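Local coordinates for protein tyrocidine synthetase 3 (Brevibacillus brevis, PDB 2JGP) that takes part in tyrocidine antibiotic biosynthesis, where this carrier-condensation bidomain probably forms a peptide bond between phosphopantetheine-bound substrates, at residues A145-L150 with G231-E236; L240-V245 with T443-T448; L289-T294 with S485-E490; V339-Y344 with E493-H498. All coordinates share one frame; numbering follows the deposited sequence.

Contact 1: A145-L150 with G231-E236; sequences ARHESL and GILLAE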
loop_
_atom_site.group_PDB
_atom_site.type_symbol
_atom_site.label_atom_id
_atom_site.label_comp_id
_atom_site.label_asym_id
_atom_site.label_seq_id
_atom_site.Cartn_x
_atom_site.Cartn_y
_atom_site.Cartn_z
ATOM N N ALA A 145 -2.454 -20.236 15.488
ATOM C CA ALA A 145 -2.614 -21.508 14.773
ATOM C C ALA A 145 -3.045 -21.295 13.319
ATOM O O ALA A 145 -2.588 -22.004 12.420
ATOM C CB ALA A 145 -3.626 -22.403 15.490
ATOM N N ARG A 146 -3.918 -20.315 13.098
ATOM C CA ARG A 146 -4.486 -20.045 11.772
ATOM C C ARG A 146 -3.499 -19.424 10.788
ATOM O O ARG A 146 -3.479 -19.792 9.611
ATOM C CB ARG A 146 -5.708 -19.125 11.909
ATOM C CG ARG A 146 -6.298 -18.613 10.601
ATOM C CD ARG A 146 -7.592 -17.856 10.879
ATOM N NE ARG A 146 -8.088 -17.122 9.714
ATOM C CZ ARG A 146 -8.715 -17.685 8.684
ATOM N NH1 ARG A 146 -8.884 -18.998 8.626
ATOM N NH2 ARG A 146 -9.144 -16.926 7.688
ATOM N N HIS A 147 -2.704 -18.469 11.262
ATOM C CA HIS A 147 -1.859 -17.660 10.387
ATOM C C HIS A 147 -0.391 -18.054 10.507
ATOM O O HIS A 147 0.232 -17.808 11.537
ATOM C CB HIS A 147 -2.041 -16.176 10.726
ATOM C CG HIS A 147 -3.414 -15.657 10.437
ATOM N ND1 HIS A 147 -3.925 -15.579 9.158
ATOM C CD2 HIS A 147 -4.389 -15.203 11.258
ATOM C CE1 HIS A 147 -5.153 -15.096 9.205
ATOM N NE2 HIS A 147 -5.460 -14.859 10.467
ATOM N N GLU A 148 0.156 -18.664 9.451
ATOM C CA GLU A 148 1.536 -19.161 9.464
ATOM C C GLU A 148 2.551 -18.072 9.764
ATOM O O GLU A 148 3.619 -18.359 10.316
ATOM C CB GLU A 148 1.918 -19.825 8.135
ATOM C CG GLU A 148 1.503 -21.265 8.007
ATOM C CD GLU A 148 2.107 -21.967 6.794
ATOM O OE1 GLU A 148 2.734 -21.306 5.933
ATOM O OE2 GLU A 148 1.935 -23.199 6.705
ATOM N N SER A 149 2.243 -16.835 9.383
ATOM C CA SER A 149 3.140 -15.717 9.670
ATOM C C SER A 149 3.342 -15.528 11.178
ATOM O O SER A 149 4.401 -15.079 11.612
ATOM C CB SER A 149 2.627 -14.429 9.027
ATOM O OG SER A 149 2.780 -14.489 7.613
ATOM N N LEU A 150 2.333 -15.883 11.969
ATOM C CA LEU A 150 2.443 -15.819 13.432
ATOM C C LEU A 150 3.171 -17.030 14.040
ATOM O O LEU A 150 3.344 -17.105 15.265
ATOM C CB LEU A 150 1.052 -15.678 14.067
ATOM C CG LEU A 150 0.269 -14.423 13.666
ATOM C CD1 LEU A 150 -1.041 -14.347 14.436
ATOM C CD2 LEU A 150 1.108 -13.150 13.873
ATOM N N GLY A 231 -5.598 -5.205 10.398
ATOM C CA GLY A 231 -7.051 -5.114 10.268
ATOM C C GLY A 231 -7.694 -6.489 10.262
ATOM O O GLY A 231 -8.696 -6.716 10.940
ATOM N N ILE A 232 -7.099 -7.405 9.502
ATOM C CA ILE A 232 -7.542 -8.800 9.432
ATOM C C ILE A 232 -7.473 -9.448 10.817
ATOM O O ILE A 232 -8.450 -10.034 11.285
ATOM C CB ILE A 232 -6.682 -9.611 8.411
ATOM C CG1 ILE A 232 -6.910 -9.098 6.987
ATOM C CG2 ILE A 232 -7.021 -11.098 8.448
ATOM C CD1 ILE A 232 -5.970 -9.701 5.971
ATOM N N LEU A 233 -6.322 -9.309 11.472
ATOM C CA LEU A 233 -6.113 -9.838 12.827
ATOM C C LEU A 233 -7.144 -9.329 13.838
ATOM O O LEU A 233 -7.667 -10.110 14.644
ATOM C CB LEU A 233 -4.703 -9.482 13.312
ATOM C CG LEU A 233 -3.581 -10.533 13.244
ATOM C CD1 LEU A 233 -3.779 -11.609 12.209
ATOM C CD2 LEU A 233 -2.237 -9.838 13.073
ATOM N N LEU A 234 -7.441 -8.032 13.793
ATOM C CA LEU A 234 -8.462 -7.447 14.671
ATOM C C LEU A 234 -9.852 -8.025 14.403
ATOM O O LEU A 234 -10.558 -8.428 15.336
ATOM C CB LEU A 234 -8.509 -5.922 14.510
ATOM C CG LEU A 234 -9.573 -5.179 15.337
ATOM C CD1 LEU A 234 -9.515 -5.549 16.814
ATOM C CD2 LEU A 234 -9.418 -3.676 15.161
ATOM N N ALA A 235 -10.248 -8.036 13.131
ATOM C CA ALA A 235 -11.560 -8.530 12.730
ATOM C C ALA A 235 -11.729 -9.986 13.126
ATOM O O ALA A 235 -12.760 -10.367 13.673
ATOM C CB ALA A 235 -11.761 -8.369 11.218
ATOM N N GLU A 236 -10.704 -10.791 12.864
ATOM C CA GLU A 236 -10.773 -12.227 13.123
ATOM C C GLU A 236 -10.677 -12.558 14.609
ATOM O O GLU A 236 -11.248 -13.549 15.059
ATOM C CB GLU A 236 -9.702 -12.970 12.328
ATOM C CG GLU A 236 -9.934 -12.894 10.828
ATOM C CD GLU A 236 -9.051 -13.824 10.041
ATOM O OE1 GLU A 236 -8.132 -14.419 10.633
ATOM O OE2 GLU A 236 -9.272 -13.955 8.820
#
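A buried salt bridge and a histidine-carboxylate hydrogen bond meet here on one glutamate. R146 and H147 lie where helix 133-146 ends, and E236 lies on helix 227-241 of the condensation domain. The sequence at R146 fits the RHExLRTxF motif of this family. Helix 227-241 begins at the final glycine of the family's HHxxxDG motif.

R146 grips E236 side-on with two nitrogens. R146 NE donates to E236 OE1 at 2.9 Å, and R146 NH2 to E236 OE2 at 3.2 Å. Both bonds reach the oxygens from above the carboxylate plane. The guanidinium is turned 56° from the carboxylate. R146 has CG anti to the backbone N (chi1 173°) and runs extended to NE, so its CG lies over one face of the H147 ring on the way to E236.

The H147 and E236 side chains approach each other from opposite directions. H147 NE2 donates in the ring plane to the syn side of E236 OE1, 2.7 Å away. The ring and carboxylate planes are 19° apart. Beside it, L233 CD1 packs 3.8 Å from H147 CD2, and L150 approaches the same methyl more loosely. R146 NH1 turns elsewhere, to P247 O.

E236 OE1 therefore takes two donors from opposite faces of its plane. Three bonds fix the rotation of this buried carboxylate, and the arginine would probably stabilise its negative charge.

Contact 2: L240-V245 with T443-T448; sequences LYQGDV and TLPECT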
loop_
_atom_site.group_PDB
_atom_site.type_symbol
_atom_site.label_atom_id
_atom_site.label_comp_id
_atom_site.label_asym_id
_atom_site.label_seq_id
_atom_site.Cartn_x
_atom_site.Cartn_y
_atom_site.Cartn_z
ATOM N N LEU A 240 -13.392 -14.761 16.386
ATOM C CA LEU A 240 -12.958 -15.939 17.151
ATOM C C LEU A 240 -13.383 -15.880 18.618
ATOM O O LEU A 240 -13.783 -16.899 19.186
ATOM C CB LEU A 240 -11.442 -16.127 17.056
ATOM C CG LEU A 240 -10.930 -16.614 15.697
ATOM C CD1 LEU A 240 -9.415 -16.432 15.601
ATOM C CD2 LEU A 240 -11.332 -18.063 15.433
ATOM N N TYR A 241 -13.303 -14.694 19.223
ATOM C CA TYR A 241 -13.781 -14.488 20.593
ATOM C C TYR A 241 -15.271 -14.831 20.722
ATOM O O TYR A 241 -15.703 -15.361 21.746
ATOM C CB TYR A 241 -13.535 -13.044 21.045
ATOM C CG TYR A 241 -13.859 -12.787 22.508
ATOM C CD1 TYR A 241 -12.860 -12.825 23.482
ATOM C CD2 TYR A 241 -15.163 -12.502 22.918
ATOM C CE1 TYR A 241 -13.153 -12.589 24.824
ATOM C CE2 TYR A 241 -15.463 -12.268 24.252
ATOM C CZ TYR A 241 -14.453 -12.311 25.201
ATOM O OH TYR A 241 -14.749 -12.074 26.528
ATOM N N GLN A 242 -16.044 -14.526 19.680
ATOM C CA GLN A 242 -17.472 -14.857 19.638
ATOM C C GLN A 242 -17.729 -16.326 19.284
ATOM O O GLN A 242 -18.871 -16.783 19.334
ATOM C CB GLN A 242 -18.195 -13.971 18.619
ATOM C CG GLN A 242 -18.145 -12.475 18.918
ATOM C CD GLN A 242 -18.609 -11.635 17.735
ATOM O OE1 GLN A 242 -19.426 -12.079 16.926
ATOM N NE2 GLN A 242 -18.097 -10.416 17.636
ATOM N N GLY A 243 -16.676 -17.054 18.913
ATOM C CA GLY A 243 -16.779 -18.475 18.589
ATOM C C GLY A 243 -17.124 -18.758 17.135
ATOM O O GLY A 243 -17.538 -19.869 16.802
ATOM N N ASP A 244 -16.941 -17.764 16.267
ATOM C CA ASP A 244 -17.239 -17.922 14.842
ATOM C C ASP A 244 -16.195 -18.792 14.158
ATOM O O ASP A 244 -15.060 -18.891 14.618
ATOM C CB ASP A 244 -17.314 -16.559 14.141
ATOM C CG ASP A 244 -18.524 -15.740 14.571
ATOM O OD1 ASP A 244 -19.472 -16.314 15.144
ATOM O OD2 ASP A 244 -18.529 -14.517 14.324
ATOM N N VAL A 245 -16.603 -19.431 13.065
ATOM C CA VAL A 245 -15.711 -20.246 12.250
ATOM C C VAL A 245 -15.275 -19.420 11.047
ATOM O O VAL A 245 -16.110 -18.860 10.337
ATOM C CB VAL A 245 -16.406 -21.529 11.762
ATOM C CG1 VAL A 245 -15.420 -22.429 11.032
ATOM C CG2 VAL A 245 -17.042 -22.268 12.933
ATOM N N THR A 443 -17.550 -3.319 18.197
ATOM C CA THR A 443 -18.397 -3.954 19.223
ATOM C C THR A 443 -18.295 -5.481 19.346
ATOM O O THR A 443 -17.961 -6.189 18.394
ATOM C CB THR A 443 -19.903 -3.573 19.068
ATOM O OG1 THR A 443 -20.475 -4.253 17.943
ATOM C CG2 THR A 443 -20.074 -2.065 18.908
ATOM N N LEU A 444 -18.601 -5.953 20.553
ATOM C CA LEU A 444 -18.684 -7.373 20.888
ATOM C C LEU A 444 -20.042 -7.629 21.550
ATOM O O LEU A 444 -20.753 -6.676 21.877
ATOM C CB LEU A 444 -17.544 -7.755 21.838
ATOM C CG LEU A 444 -16.337 -8.453 21.208
ATOM C CD1 LEU A 444 -15.692 -7.567 20.161
ATOM C CD2 LEU A 444 -15.330 -8.839 22.282
ATOM N N PRO A 445 -20.418 -8.910 21.739
ATOM C CA PRO A 445 -21.692 -9.212 22.404
ATOM C C PRO A 445 -21.897 -8.500 23.747
ATOM O O PRO A 445 -22.969 -7.940 23.985
ATOM C CB PRO A 445 -21.637 -10.738 22.608
ATOM C CG PRO A 445 -20.228 -11.142 22.312
ATOM C CD PRO A 445 -19.723 -10.144 21.333
ATOM N N GLU A 446 -20.877 -8.519 24.603
ATOM C CA GLU A 446 -20.973 -7.952 25.950
ATOM C C GLU A 446 -20.022 -6.770 26.178
ATOM O O GLU A 446 -19.908 -6.280 27.304
ATOM C CB GLU A 446 -20.683 -9.044 26.989
ATOM C CG GLU A 446 -21.646 -10.236 26.954
ATOM C CD GLU A 446 -22.938 -10.000 27.726
ATOM O OE1 GLU A 446 -23.232 -8.843 28.093
ATOM O OE2 GLU A 446 -23.665 -10.987 27.967
ATOM N N CYS A 447 -19.351 -6.309 25.121
ATOM C CA CYS A 447 -18.333 -5.259 25.245
ATOM C C CYS A 447 -18.393 -4.230 24.118
ATOM O O CYS A 447 -19.047 -4.443 23.098
ATOM C CB CYS A 447 -16.935 -5.885 25.277
ATOM S SG CYS A 447 -16.588 -6.875 26.740
ATOM N N THR A 448 -17.697 -3.113 24.328
ATOM C CA THR A 448 -17.551 -2.062 23.324
ATOM C C THR A 448 -16.069 -1.736 23.130
ATOM O O THR A 448 -15.349 -1.489 24.099
ATOM C CB THR A 448 -18.298 -0.782 23.735
ATOM O OG1 THR A 448 -17.800 -0.315 24.995
ATOM C CG2 THR A 448 -19.791 -1.048 23.852
#
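Y241 and Q242 of 240-245 pack on L444 and P445 of 443-448. Segment 240-245 carries the chain off the end of helix 227-241, through a Schellman motif at G243. That residue has positive phi (88°), and its N bonds back to L240 O. The second segment leads into strand 447-451, an outermost strand of the five-stranded sheet in the condensation domain. The contact thus joins the end of a helix to the approach of an edge strand.

Y241 and L444 cross at about a right angle. The CD2 methyl of L444 meets the CD2-CE2 side of the tyrosine ring, 3.7 Å from Y241 CD2. The approach is oblique to the ring. Y241 has CG anti to the backbone N (chi1 -173°), which swings the ring toward the 443-448 turn. Its hydroxyl bonds onward to the backbone N of E132, so the ring is held at both ends. V238, one turn earlier on the helix, also touches L444.

Q242 lies nearer the surface. Its extended chain passes the P445 ring at a slant, with CG closest to the proline and the amide CD and NE2 a little further off. The amide of Q242 stays near P445 without bonding across the contact. On the other side, L444 N bonds to C447 O at 3.0 Å and ties the turn together. At the outer margin, Q242 CG sits 3.7 Å from P445 CD.

Contact 3: L289-T294 with S485-E490; sequences LPTDFT and SLFTRE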
loop_
_atom_site.group_PDB
_atom_site.type_symbol
_atom_site.label_atom_id
_atom_site.label_comp_id
_atom_site.label_asym_id
_atom_site.label_seq_id
_atom_site.Cartn_x
_atom_site.Cartn_y
_atom_site.Cartn_z
ATOM N N LEU A 289 11.244 21.622 -1.697
ATOM C CA LEU A 289 10.244 22.328 -0.909
ATOM C C LEU A 289 10.930 23.402 -0.087
ATOM O O LEU A 289 12.024 23.177 0.430
ATOM C CB LEU A 289 9.506 21.387 0.042
ATOM C CG LEU A 289 8.417 20.508 -0.556
ATOM C CD1 LEU A 289 7.871 19.594 0.537
ATOM C CD2 LEU A 289 7.321 21.362 -1.178
ATOM N N PRO A 290 10.292 24.575 0.035
ATOM C CA PRO A 290 10.850 25.587 0.907
ATOM C C PRO A 290 10.575 25.153 2.334
ATOM O O PRO A 290 9.473 24.706 2.636
ATOM C CB PRO A 290 10.063 26.846 0.540
ATOM C CG PRO A 290 8.774 26.358 0.055
ATOM C CD PRO A 290 9.029 25.017 -0.584
ATOM N N THR A 291 11.584 25.234 3.185
ATOM C CA THR A 291 11.445 24.800 4.564
ATOM C C THR A 291 11.584 26.008 5.477
ATOM O O THR A 291 12.265 26.979 5.134
ATOM C CB THR A 291 12.502 23.738 4.902
ATOM O OG1 THR A 291 13.812 24.271 4.670
ATOM C CG2 THR A 291 12.301 22.502 4.039
ATOM N N ASP A 292 10.927 25.953 6.630
ATOM C CA ASP A 292 11.010 27.029 7.622
ATOM C C ASP A 292 12.354 27.023 8.344
ATOM O O ASP A 292 12.827 28.061 8.797
ATOM C CB ASP A 292 9.868 26.908 8.632
ATOM C CG ASP A 292 8.504 27.122 7.993
ATOM O OD1 ASP A 292 8.336 28.125 7.269
ATOM O OD2 ASP A 292 7.599 26.293 8.211
ATOM N N PHE A 293 12.956 25.845 8.454
ATOM C CA PHE A 293 14.254 25.688 9.091
ATOM C C PHE A 293 15.164 24.951 8.124
ATOM O O PHE A 293 14.692 24.245 7.232
ATOM C CB PHE A 293 14.104 24.898 10.392
ATOM C CG PHE A 293 12.991 25.393 11.275
ATOM C CD1 PHE A 293 11.812 24.668 11.404
ATOM C CD2 PHE A 293 13.116 26.591 11.958
ATOM C CE1 PHE A 293 10.776 25.127 12.208
ATOM C CE2 PHE A 293 12.092 27.056 12.766
ATOM C CZ PHE A 293 10.918 26.323 12.892
ATOM N N THR A 294 16.464 25.124 8.304
ATOM C CA THR A 294 17.459 24.476 7.464
ATOM C C THR A 294 17.351 22.966 7.608
ATOM O O THR A 294 17.110 22.459 8.702
ATOM C CB THR A 294 18.888 24.927 7.860
ATOM O OG1 THR A 294 18.994 26.350 7.735
ATOM C CG2 THR A 294 19.941 24.262 6.985
ATOM N N SER A 485 11.490 19.232 12.118
ATOM C CA SER A 485 12.758 19.906 11.861
ATOM C C SER A 485 12.726 20.808 10.620
ATOM O O SER A 485 13.652 21.588 10.414
ATOM C CB SER A 485 13.866 18.868 11.703
ATOM O OG SER A 485 13.618 18.060 10.572
ATOM N N LEU A 486 11.676 20.702 9.813
ATOM C CA LEU A 486 11.585 21.419 8.534
ATOM C C LEU A 486 10.456 22.453 8.454
ATOM O O LEU A 486 10.647 23.531 7.878
ATOM C CB LEU A 486 11.414 20.417 7.395
ATOM C CG LEU A 486 12.515 19.372 7.192
ATOM C CD1 LEU A 486 12.170 18.505 5.973
ATOM C CD2 LEU A 486 13.877 20.024 7.028
ATOM N N PHE A 487 9.286 22.130 9.008
ATOM C CA PHE A 487 8.095 22.975 8.841
ATOM C C PHE A 487 7.421 23.324 10.161
ATOM O O PHE A 487 7.395 22.516 11.094
ATOM C CB PHE A 487 7.060 22.298 7.933
ATOM C CG PHE A 487 7.634 21.738 6.661
ATOM C CD1 PHE A 487 8.009 22.579 5.623
ATOM C CD2 PHE A 487 7.789 20.367 6.499
ATOM C CE1 PHE A 487 8.531 22.061 4.446
ATOM C CE2 PHE A 487 8.313 19.843 5.328
ATOM C CZ PHE A 487 8.682 20.693 4.299
ATOM N N THR A 488 6.879 24.539 10.224
ATOM C CA THR A 488 6.047 24.963 11.339
ATOM C C THR A 488 4.614 24.492 11.083
ATOM O O THR A 488 4.240 24.187 9.944
ATOM C CB THR A 488 6.048 26.499 11.502
ATOM O OG1 THR A 488 5.430 27.112 10.362
ATOM C CG2 THR A 488 7.466 27.035 11.648
ATOM N N ARG A 489 3.820 24.432 12.148
ATOM C CA ARG A 489 2.393 24.140 12.033
ATOM C C ARG A 489 1.696 25.135 11.109
ATOM O O ARG A 489 0.847 24.748 10.305
ATOM C CB ARG A 489 1.731 24.170 13.411
ATOM C CG ARG A 489 0.218 23.992 13.381
ATOM C CD ARG A 489 -0.327 23.699 14.765
ATOM N NE ARG A 489 0.157 22.414 15.261
ATOM C CZ ARG A 489 -0.311 21.223 14.886
ATOM N NH1 ARG A 489 -1.298 21.126 14.004
ATOM N NH2 ARG A 489 0.214 20.118 15.407
ATOM N N GLU A 490 2.053 26.412 11.234
ATOM C CA GLU A 490 1.467 27.479 10.424
ATOM C C GLU A 490 1.657 27.206 8.930
ATOM O O GLU A 490 0.697 27.270 8.156
ATOM C CB GLU A 490 2.084 28.833 10.803
ATOM C CG GLU A 490 1.587 30.026 9.991
ATOM C CD GLU A 490 2.336 31.312 10.310
ATOM O OE1 GLU A 490 2.960 31.408 11.392
ATOM O OE2 GLU A 490 2.301 32.237 9.475
#
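D292 and L486 are joined by a short backbone bond. D292 N donates to L486 O at 2.7 Å, nearly in line with the carbonyl bond (C=O...N angle 177°). F293 N reaches L486 O more weakly, at 3.3 Å. L486 O therefore serves two successive NH groups.

The D292 carboxylate extends the link toward T488. D292 OD2 accepts from T488 N at 2.8 Å, in a nearly straight bond (172° at the hydrogen) that meets the anti side of the oxygen. D292 has CG anti to its carbonyl carbon (chi1 -65°), which carries the carboxylate over to T488. The T488 methyl CG2 approaches the far end of the F293 ring obliquely, 3.7 Å from F293 CZ.

T488 is the N-cap of helix 489-508, so the contact ties the loop before strand 303-309 to the start of this condensation-domain helix. Its OG1 bonds to T491 N, and T491 OG1 in turn bonds to D292 OD2. The aspartate and the cap residue thus share the first turn of the helix, and the negative charge of D292 sits where a helix N-terminus would be expected to favour it.

F487 adds an apolar part. Its ring edge points at P290 O, with F487 CE1 3.3 Å from that oxygen. T291 CG2 lies 3.8 Å from F487 CE1, and L289 CD1 lies 4.0 Å from F487 CZ. T291 OG1 donates to F293 O within its own segment. Further out, Y482 of strand 476-483 touches F487. L341 and Y344 of helix 329-345 touch L289, while R489 reaches away to D304 in a salt bridge.

Contact 4: V339-Y344 with E493-H498; sequences VLLAKY and ERFSRH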
loop_
_atom_site.group_PDB
_atom_site.type_symbol
_atom_site.label_atom_id
_atom_site.label_comp_id
_atom_site.label_asym_id
_atom_site.label_seq_id
_atom_site.Cartn_x
_atom_site.Cartn_y
_atom_site.Cartn_z
ATOM N N VAL A 339 0.503 19.260 -8.450
ATOM C CA VAL A 339 0.503 20.702 -8.761
ATOM C C VAL A 339 0.788 21.549 -7.507
ATOM O O VAL A 339 1.473 22.569 -7.591
ATOM C CB VAL A 339 -0.765 21.191 -9.544
ATOM C CG1 VAL A 339 -1.927 20.220 -9.448
ATOM C CG2 VAL A 339 -1.179 22.612 -9.128
ATOM N N LEU A 340 0.299 21.098 -6.352
ATOM C CA LEU A 340 0.604 21.735 -5.066
ATOM C C LEU A 340 2.116 21.774 -4.836
ATOM O O LEU A 340 2.687 22.834 -4.567
ATOM C CB LEU A 340 -0.068 20.970 -3.922
ATOM C CG LEU A 340 -0.406 21.661 -2.587
ATOM C CD1 LEU A 340 -0.103 20.734 -1.426
ATOM C CD2 LEU A 340 0.260 23.002 -2.384
ATOM N N LEU A 341 2.753 20.612 -4.955
ATOM C CA LEU A 341 4.201 20.500 -4.768
ATOM C C LEU A 341 4.963 21.304 -5.819
ATOM O O LEU A 341 5.965 21.944 -5.505
ATOM C CB LEU A 341 4.644 19.031 -4.817
ATOM C CG LEU A 341 4.131 18.093 -3.715
ATOM C CD1 LEU A 341 4.588 16.673 -3.989
ATOM C CD2 LEU A 341 4.583 18.556 -2.336
ATOM N N ALA A 342 4.490 21.256 -7.064
ATOM C CA ALA A 342 5.107 22.001 -8.164
ATOM C C ALA A 342 5.150 23.503 -7.883
ATOM O O ALA A 342 6.144 24.172 -8.178
ATOM C CB ALA A 342 4.366 21.730 -9.469
ATOM N N LYS A 343 4.072 24.026 -7.310
ATOM C CA LYS A 343 3.983 25.454 -7.006
ATOM C C LYS A 343 4.847 25.840 -5.802
ATOM O O LYS A 343 5.531 26.865 -5.830
ATOM C CB LYS A 343 2.524 25.870 -6.799
ATOM C CG LYS A 343 1.746 25.944 -8.109
ATOM C CD LYS A 343 0.323 26.438 -7.917
ATOM C CE LYS A 343 -0.437 26.418 -9.232
ATOM N NZ LYS A 343 0.159 27.353 -10.226
ATOM N N TYR A 344 4.831 25.016 -4.758
ATOM C CA TYR A 344 5.692 25.244 -3.592
ATOM C C TYR A 344 7.169 25.118 -3.945
ATOM O O TYR A 344 7.980 25.958 -3.552
ATOM C CB TYR A 344 5.332 24.284 -2.445
ATOM C CG TYR A 344 4.348 24.888 -1.482
ATOM C CD1 TYR A 344 3.009 25.003 -1.814
ATOM C CD2 TYR A 344 4.768 25.393 -0.254
ATOM C CE1 TYR A 344 2.100 25.579 -0.944
ATOM C CE2 TYR A 344 3.873 25.978 0.624
ATOM C CZ TYR A 344 2.539 26.070 0.275
ATOM O OH TYR A 344 1.645 26.649 1.150
ATOM N N GLU A 493 -0.489 24.090 7.858
ATOM C CA GLU A 493 -1.911 24.447 7.773
ATOM C C GLU A 493 -2.192 25.269 6.510
ATOM O O GLU A 493 -3.215 25.075 5.865
ATOM C CB GLU A 493 -2.378 25.179 9.035
ATOM C CG GLU A 493 -2.493 24.253 10.253
ATOM C CD GLU A 493 -2.855 24.976 11.540
ATOM O OE1 GLU A 493 -2.867 26.226 11.562
ATOM O OE2 GLU A 493 -3.122 24.282 12.544
ATOM N N ARG A 494 -1.273 26.159 6.146
ATOM C CA ARG A 494 -1.401 26.948 4.917
ATOM C C ARG A 494 -1.231 26.079 3.666
ATOM O O ARG A 494 -1.943 26.266 2.677
ATOM C CB ARG A 494 -0.382 28.095 4.904
ATOM C CG ARG A 494 -0.503 29.026 3.704
ATOM C CD ARG A 494 0.501 30.175 3.757
ATOM N NE ARG A 494 0.267 31.050 4.910
ATOM C CZ ARG A 494 1.009 31.099 6.016
ATOM N NH1 ARG A 494 2.083 30.329 6.171
ATOM N NH2 ARG A 494 0.672 31.942 6.985
ATOM N N PHE A 495 -0.269 25.157 3.726
ATOM C CA PHE A 495 -0.024 24.149 2.689
ATOM C C PHE A 495 -1.300 23.369 2.383
ATOM O O PHE A 495 -1.641 23.152 1.221
ATOM C CB PHE A 495 1.082 23.204 3.190
ATOM C CG PHE A 495 1.507 22.135 2.212
ATOM C CD1 PHE A 495 2.333 22.438 1.138
ATOM C CD2 PHE A 495 1.140 20.807 2.414
ATOM C CE1 PHE A 495 2.756 21.443 0.260
ATOM C CE2 PHE A 495 1.557 19.804 1.546
ATOM C CZ PHE A 495 2.374 20.124 0.468
ATOM N N SER A 496 -2.003 22.965 3.439
ATOM C CA SER A 496 -3.254 22.212 3.312
ATOM C C SER A 496 -4.381 23.042 2.689
ATOM O O SER A 496 -5.095 22.554 1.815
ATOM C CB SER A 496 -3.693 21.687 4.679
ATOM O OG SER A 496 -2.674 20.895 5.268
ATOM N N ARG A 497 -4.539 24.286 3.145
ATOM C CA ARG A 497 -5.521 25.209 2.569
ATOM C C ARG A 497 -5.247 25.435 1.086
ATOM O O ARG A 497 -6.178 25.534 0.291
ATOM C CB ARG A 497 -5.510 26.564 3.295
ATOM C CG ARG A 497 -5.961 26.517 4.753
ATOM C CD ARG A 497 -6.303 27.908 5.294
ATOM N NE ARG A 497 -5.143 28.804 5.344
ATOM C CZ ARG A 497 -4.238 28.836 6.324
ATOM N NH1 ARG A 497 -4.326 28.019 7.372
ATOM N NH2 ARG A 497 -3.225 29.696 6.255
ATOM N N HIS A 498 -3.967 25.524 0.722
ATOM C CA HIS A 498 -3.579 25.688 -0.676
ATOM C C HIS A 498 -3.952 24.469 -1.520
ATOM O O HIS A 498 -4.329 24.615 -2.683
ATOM C CB HIS A 498 -2.085 26.003 -0.806
ATOM C CG HIS A 498 -1.730 27.406 -0.413
ATOM N ND1 HIS A 498 -2.671 28.403 -0.273
ATOM C CD2 HIS A 498 -0.533 27.983 -0.158
ATOM C CE1 HIS A 498 -2.070 29.529 0.073
ATOM N NE2 HIS A 498 -0.771 29.302 0.146
#
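F495 fills the tight side of this contact, between L340, L341 and Y344. A methyl of L340, CD1, lies over one face of the F495 ring in a CH-pi contact. The model places it closer than carbons can sit, so its exact distance is doubtful. L341 CD2 comes at the edge of the same ring, 3.9 Å from F495 CZ. Another edge carbon, F495 CD1, points over the centre of the Y344 ring, 3.7 Å from Y344 CZ. The two rings make a T-shaped stack, with centroids 5.0 Å apart and planes at 77°. F495 has CG anti to the backbone N (chi1 -177°), which carries the ring across to helix 329-345.

This is a helix-helix crossing in the condensation domain. The axes of the short helical segments 339-344 and 493-498 pass 10.8 Å apart, at 125° between their directions. I350 and V352 of strand 350-356 lie against L341. F499 and I502, further along helix 489-508, extend the apolar surface against L340.

The other side is looser. H498 meets Y344 rim to rim, with neither ring over the other, and together with F495 they form an aromatic cluster. H498 CB touches L340 CD2 at 4.1 Å, and M519 lies on the histidine. R494 only brushes the rim here, with its CG near the Y344 hydroxyl, and its guanidinium turns away to a salt bridge with E490.

Overall arrangement
All four contacts lie within the condensation domain, in two groups. Contacts 1 and 2 both use helix 227-241, and their centres are 15 Å apart. Contacts 3 and 4 both use helix 489-508, with centres 13 Å apart, and they touch: P290 CD lies 3.3 Å from Y344 O. The groups are far apart, with centres of contacts 1 and 4 about 40 Å from each other, on opposite sides of the chain's centre. Contact 1 closes before contact 2 opens, whereas contact 2 alternates along the chain with contacts 3 and 4. The chain thus returns from the second group to the first, consistent with the two-lobed fold of condensation domains.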